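Local coordinates for protein NEQ263 (Nanoarchaeum equitans Kin4-M, PDB 5BN3) that probably binds ATP as the NeqB chain of the NeqA-NeqB catalytic core complex of an archaeal ATP synthase, at residues A214-D220 with T269-I274; Y372-L378 with I404-L410. All blocks are in the same frame, centred on the assembly; numbering follows the deposited sequence.

Contact 1. Residues A214-D220 with T269-I274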
# COMPACT_ATOMS: atom_id res chain seq x y z
N ALA B 214 -10.11 31.28 -31.66
CA ALA B 214 -8.73 31.22 -32.13
C ALA B 214 -8.59 30.76 -33.58
O ALA B 214 -7.79 31.31 -34.34
CB ALA B 214 -7.90 30.32 -31.22
N PHE B 215 -9.36 29.75 -33.95
CA PHE B 215 -9.15 29.08 -35.24
C PHE B 215 -10.21 29.41 -36.29
O PHE B 215 -10.04 29.05 -37.46
CB PHE B 215 -9.03 27.57 -35.03
CG PHE B 215 -7.94 27.19 -34.06
CD1 PHE B 215 -6.73 27.87 -34.06
CD2 PHE B 215 -8.14 26.18 -33.13
CE1 PHE B 215 -5.73 27.53 -33.16
CE2 PHE B 215 -7.14 25.84 -32.23
CZ PHE B 215 -5.94 26.52 -32.24
N GLU B 216 -11.28 30.08 -35.89
CA GLU B 216 -12.28 30.56 -36.85
C GLU B 216 -12.26 32.08 -36.96
O GLU B 216 -12.44 32.63 -38.04
CB GLU B 216 -13.68 30.07 -36.49
CG GLU B 216 -13.96 28.61 -36.85
CD GLU B 216 -15.39 28.39 -37.31
OE1 GLU B 216 -16.12 29.39 -37.47
OE2 GLU B 216 -15.78 27.22 -37.53
N LYS B 217 -12.04 32.75 -35.84
CA LYS B 217 -11.98 34.21 -35.83
C LYS B 217 -10.53 34.70 -35.79
O LYS B 217 -10.28 35.90 -35.64
CB LYS B 217 -12.78 34.78 -34.65
CG LYS B 217 -14.23 34.31 -34.62
CD LYS B 217 -14.96 34.59 -35.93
CE LYS B 217 -15.13 36.09 -36.17
NZ LYS B 217 -15.77 36.37 -37.49
N ASN B 218 -9.59 33.77 -35.93
CA ASN B 218 -8.16 34.09 -36.04
C ASN B 218 -7.59 34.95 -34.92
O ASN B 218 -6.87 35.91 -35.18
CB ASN B 218 -7.86 34.74 -37.40
CG ASN B 218 -8.29 33.88 -38.58
OD1 ASN B 218 -8.61 32.70 -38.42
ND2 ASN B 218 -8.28 34.47 -39.77
N ARG B 219 -7.90 34.60 -33.67
CA ARG B 219 -7.41 35.34 -32.52
C ARG B 219 -6.38 34.56 -31.72
O ARG B 219 -6.28 33.33 -31.84
CB ARG B 219 -8.57 35.70 -31.58
CG ARG B 219 -9.66 36.57 -32.17
CD ARG B 219 -10.82 36.70 -31.20
NE ARG B 219 -11.88 37.58 -31.68
CZ ARG B 219 -12.00 38.86 -31.34
NH1 ARG B 219 -11.13 39.41 -30.51
NH2 ARG B 219 -13.00 39.59 -31.83
N ASP B 220 -5.62 35.27 -30.90
CA ASP B 220 -4.79 34.64 -29.88
C ASP B 220 -5.60 34.62 -28.59
O ASP B 220 -6.11 35.65 -28.15
CB ASP B 220 -3.48 35.42 -29.69
CG ASP B 220 -2.56 35.30 -30.89
OD1 ASP B 220 -2.53 34.22 -31.52
OD2 ASP B 220 -1.86 36.29 -31.20
N THR B 269 -1.49 27.65 -34.67
CA THR B 269 -1.72 27.39 -36.09
C THR B 269 -1.38 28.67 -36.84
O THR B 269 -1.02 29.67 -36.22
CB THR B 269 -3.18 26.94 -36.34
OG1 THR B 269 -3.26 26.23 -37.58
CG2 THR B 269 -4.11 28.14 -36.37
N SER B 270 -1.48 28.65 -38.16
CA SER B 270 -1.17 29.85 -38.94
C SER B 270 -2.18 30.97 -38.69
O SER B 270 -1.86 32.15 -38.85
CB SER B 270 -1.11 29.52 -40.44
OG SER B 270 -2.32 28.96 -40.89
N LYS B 271 -3.39 30.60 -38.28
CA LYS B 271 -4.49 31.56 -38.11
C LYS B 271 -4.59 32.16 -36.71
O LYS B 271 -5.00 33.32 -36.56
CB LYS B 271 -5.82 30.90 -38.47
CG LYS B 271 -5.88 30.33 -39.88
CD LYS B 271 -5.51 31.38 -40.92
CE LYS B 271 -5.67 30.83 -42.33
NZ LYS B 271 -4.93 31.64 -43.33
N GLY B 272 -4.25 31.39 -35.68
CA GLY B 272 -4.39 31.86 -34.31
C GLY B 272 -3.78 30.91 -33.30
O GLY B 272 -3.08 29.97 -33.66
N SER B 273 -4.05 31.15 -32.02
CA SER B 273 -3.43 30.36 -30.96
C SER B 273 -4.29 30.23 -29.71
O SER B 273 -5.04 31.15 -29.36
CB SER B 273 -2.07 30.95 -30.59
OG SER B 273 -2.22 32.20 -29.95
N ILE B 274 -4.18 29.09 -29.05
CA ILE B 274 -4.73 28.91 -27.71
C ILE B 274 -3.60 28.62 -26.74
O ILE B 274 -2.97 27.56 -26.80
CB ILE B 274 -5.74 27.75 -27.65
CG1 ILE B 274 -6.96 28.04 -28.53
CG2 ILE B 274 -6.19 27.50 -26.21
CD1 ILE B 274 -7.98 26.91 -28.56
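Phe215, in the last turn of helix 196-215, reaches over to the chain that leads into strand 273-281. From CB the side chain leaves with CG beside the backbone N and anti to the carbonyl carbon (chi1 -56°), which carries the ring toward 269-274 although CB itself does not head there. On one flank CD1 meets the methyl CG2 of Thr269 at 3.5 Å. Gly272 O lies at the ring edge, in its plane, 3.6 Å from CE1. On the other flank CE2 touches CD1 of Ile274, the two side chains crossing at about a right angle, and at the tip CZ comes within 4.1 Å of Ile274 CG1. Tyr98 of the V-type ATP synthase alpha chain also packs on Phe215, so the helix end meets the neighbouring subunit. Ala214 CB lies off-centre against one face of the ring and touches Ile274 CG1 at 3.6 Å.

The backbone here is the start of a parallel strand pair in the nucleotide-binding domain, a P-loop NTPase fold: strand 220-226, reached from helix 196-215 through a short turn, lies beside strand 273-281. Ser273 N donates to Arg219 O at 3.1 Å, with a nearly straight 163° at the hydrogen, and Asp220 and Ser273 form the bridge. On the sheet face shared by their side chains, Ser273 OG donates to Asp220 OD1 at 2.6 Å, coming from above the carboxylate plane. The other oxygen, Asp220 OD2, makes a salt bridge with Lys126. Gly272 sits where a side chain would run into Ala214 O and Arg219 O; instead its CA gives each of these carbonyls a CA-H...O contact. Asn218 lies alongside Lys271, with OD1 3.3 Å from Lys271 CB.

Contact 2. Residues Y372-L378 with I404-L410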
# COMPACT_ATOMS: atom_id res chain seq x y z
N TYR B 372 28.68 29.43 -4.63
CA TYR B 372 27.41 28.89 -5.11
C TYR B 372 26.36 28.94 -4.01
O TYR B 372 25.18 29.20 -4.28
CB TYR B 372 27.60 27.45 -5.59
CG TYR B 372 28.29 27.35 -6.93
CD1 TYR B 372 27.63 27.72 -8.09
CD2 TYR B 372 29.59 26.88 -7.03
CE1 TYR B 372 28.25 27.64 -9.32
CE2 TYR B 372 30.22 26.79 -8.26
CZ TYR B 372 29.54 27.17 -9.40
OH TYR B 372 30.16 27.09 -10.63
N LEU B 373 26.79 28.71 -2.77
CA LEU B 373 25.90 28.78 -1.61
C LEU B 373 25.26 30.16 -1.47
O LEU B 373 24.06 30.28 -1.21
CB LEU B 373 26.68 28.44 -0.34
CG LEU B 373 25.88 28.47 0.96
CD1 LEU B 373 24.67 27.58 0.84
CD2 LEU B 373 26.74 28.03 2.14
N LYS B 374 26.07 31.19 -1.66
CA LYS B 374 25.59 32.57 -1.58
C LYS B 374 24.70 32.90 -2.77
O LYS B 374 23.72 33.63 -2.64
CB LYS B 374 26.78 33.54 -1.53
CG LYS B 374 26.39 34.99 -1.32
CD LYS B 374 27.58 35.90 -1.53
CE LYS B 374 27.30 37.31 -1.04
NZ LYS B 374 28.46 38.22 -1.28
N PHE B 375 25.05 32.37 -3.94
CA PHE B 375 24.29 32.59 -5.16
C PHE B 375 22.85 32.12 -5.01
O PHE B 375 21.91 32.84 -5.35
CB PHE B 375 24.96 31.87 -6.34
CG PHE B 375 24.23 32.03 -7.65
CD1 PHE B 375 24.39 33.19 -8.40
CD2 PHE B 375 23.40 31.03 -8.13
CE1 PHE B 375 23.73 33.34 -9.61
CE2 PHE B 375 22.73 31.19 -9.33
CZ PHE B 375 22.90 32.34 -10.07
N ALA B 376 22.69 30.91 -4.48
CA ALA B 376 21.36 30.34 -4.27
C ALA B 376 20.55 31.16 -3.27
O ALA B 376 19.33 31.29 -3.42
CB ALA B 376 21.48 28.90 -3.80
N GLU B 377 21.22 31.70 -2.26
CA GLU B 377 20.55 32.54 -1.27
C GLU B 377 20.04 33.83 -1.91
O GLU B 377 18.91 34.25 -1.67
CB GLU B 377 21.51 32.88 -0.12
CG GLU B 377 20.88 33.75 0.97
CD GLU B 377 21.91 34.42 1.85
OE1 GLU B 377 23.05 33.91 1.95
OE2 GLU B 377 21.58 35.46 2.46
N LEU B 378 20.88 34.44 -2.74
CA LEU B 378 20.54 35.70 -3.40
C LEU B 378 19.52 35.53 -4.53
O LEU B 378 18.71 36.42 -4.78
CB LEU B 378 21.80 36.38 -3.94
CG LEU B 378 22.85 36.86 -2.93
CD1 LEU B 378 24.13 37.26 -3.65
CD2 LEU B 378 22.32 38.03 -2.14
N ILE B 404 23.93 39.50 -8.99
CA ILE B 404 24.06 38.39 -8.04
C ILE B 404 25.36 37.62 -8.26
O ILE B 404 26.03 37.23 -7.30
CB ILE B 404 22.85 37.43 -8.14
CG1 ILE B 404 21.56 38.15 -7.75
CG2 ILE B 404 23.05 36.23 -7.24
CD1 ILE B 404 20.31 37.32 -7.96
N LEU B 405 25.71 37.40 -9.53
CA LEU B 405 26.94 36.70 -9.88
C LEU B 405 28.17 37.41 -9.33
O LEU B 405 29.12 36.77 -8.87
CB LEU B 405 27.05 36.54 -11.40
CG LEU B 405 26.18 35.44 -12.02
CD1 LEU B 405 26.22 35.48 -13.54
CD2 LEU B 405 26.64 34.08 -11.53
N SER B 406 28.15 38.74 -9.37
CA SER B 406 29.24 39.55 -8.84
C SER B 406 29.30 39.48 -7.31
O SER B 406 30.37 39.27 -6.73
CB SER B 406 29.10 41.00 -9.29
OG SER B 406 29.10 41.09 -10.71
N GLN B 407 28.14 39.65 -6.67
CA GLN B 407 28.05 39.57 -5.21
C GLN B 407 28.52 38.22 -4.69
O GLN B 407 29.08 38.13 -3.60
CB GLN B 407 26.60 39.81 -4.75
CG GLN B 407 26.05 41.20 -5.03
CD GLN B 407 24.73 41.45 -4.31
OE1 GLN B 407 24.64 41.33 -3.09
NE2 GLN B 407 23.70 41.81 -5.08
N SER B 408 28.28 37.17 -5.47
CA SER B 408 28.60 35.81 -5.05
C SER B 408 30.07 35.45 -5.22
O SER B 408 30.59 34.60 -4.51
CB SER B 408 27.72 34.81 -5.80
OG SER B 408 26.35 35.03 -5.52
N GLY B 409 30.74 36.11 -6.16
CA GLY B 409 32.13 35.81 -6.43
C GLY B 409 32.30 34.96 -7.67
O GLY B 409 33.42 34.74 -8.15
N LEU B 410 31.18 34.47 -8.19
CA LEU B 410 31.16 33.72 -9.44
C LEU B 410 31.40 34.68 -10.61
O LEU B 410 31.22 35.89 -10.46
CB LEU B 410 29.82 33.00 -9.61
CG LEU B 410 29.44 31.95 -8.56
CD1 LEU B 410 28.08 31.34 -8.86
CD2 LEU B 410 30.51 30.88 -8.51
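The Tyr372 ring receives Leu410 on one face: methyl CD2 stands over its centre in a CH-pi contact, 4.0 Å from the centroid and 12° off the ring normal. The second methyl, CD1, touches ring atom CD1 nearer the rim. One turn on, the Phe375 ring, brought there by CG anti to the backbone N (chi1 180°), has Ser408 OG at its edge, in the ring plane, while CG2 of Ile404 meets its CD1 at 3.5 Å and CD2 of Leu405 meets its CE1 at 3.6 Å. These contacts join two helices of the C-terminal helical domain, 367-384 and 394-408, which run roughly antiparallel at 142° with local axes 8.8 Å apart. Tyr372 and Phe375 also touch Ser346 of helix 334-356; Phe375 thus bridges three helices, whereas Tyr372 meets Leu410 beyond the end of 394-408. An alanine at Tyr372 is likely to leave the Leu410 methyls without their aromatic platform and open a gap beside the end of helix 394-408.

Further along, Leu378 CB abuts Ile404 CG2 at 3.5 Å and its CD1 lies against Gln407 CB. The backbone leaves helical geometry at Gly409, whose positive phi turns Leu410 back toward Tyr372. The buried Ser408 hydroxyl is satisfied within its own helix: OG donates to Ile404 O at 2.8 Å, while Ser408 N reaches the same oxygen from the opposite face of the carbonyl plane.

In the fold
Contact 1 pairs the start of two parallel strands in the nucleotide-binding domain and packs the end of helix 196-215 beside them, whereas contact 2 packs helix against helix in the C-terminal domain. They follow in series along the chain, with centres 44 Å apart and nearest atoms about 31 Å apart, and do not touch. Both lie away from Arg326, a residue seen to bind ADP. A bound magnesium ion lies about 14 Å from the side chain of Phe215 in contact 1. Contact 1 also meets the V-type ATP synthase alpha chain; no other protein chain of the assembly touches the segments of contact 2.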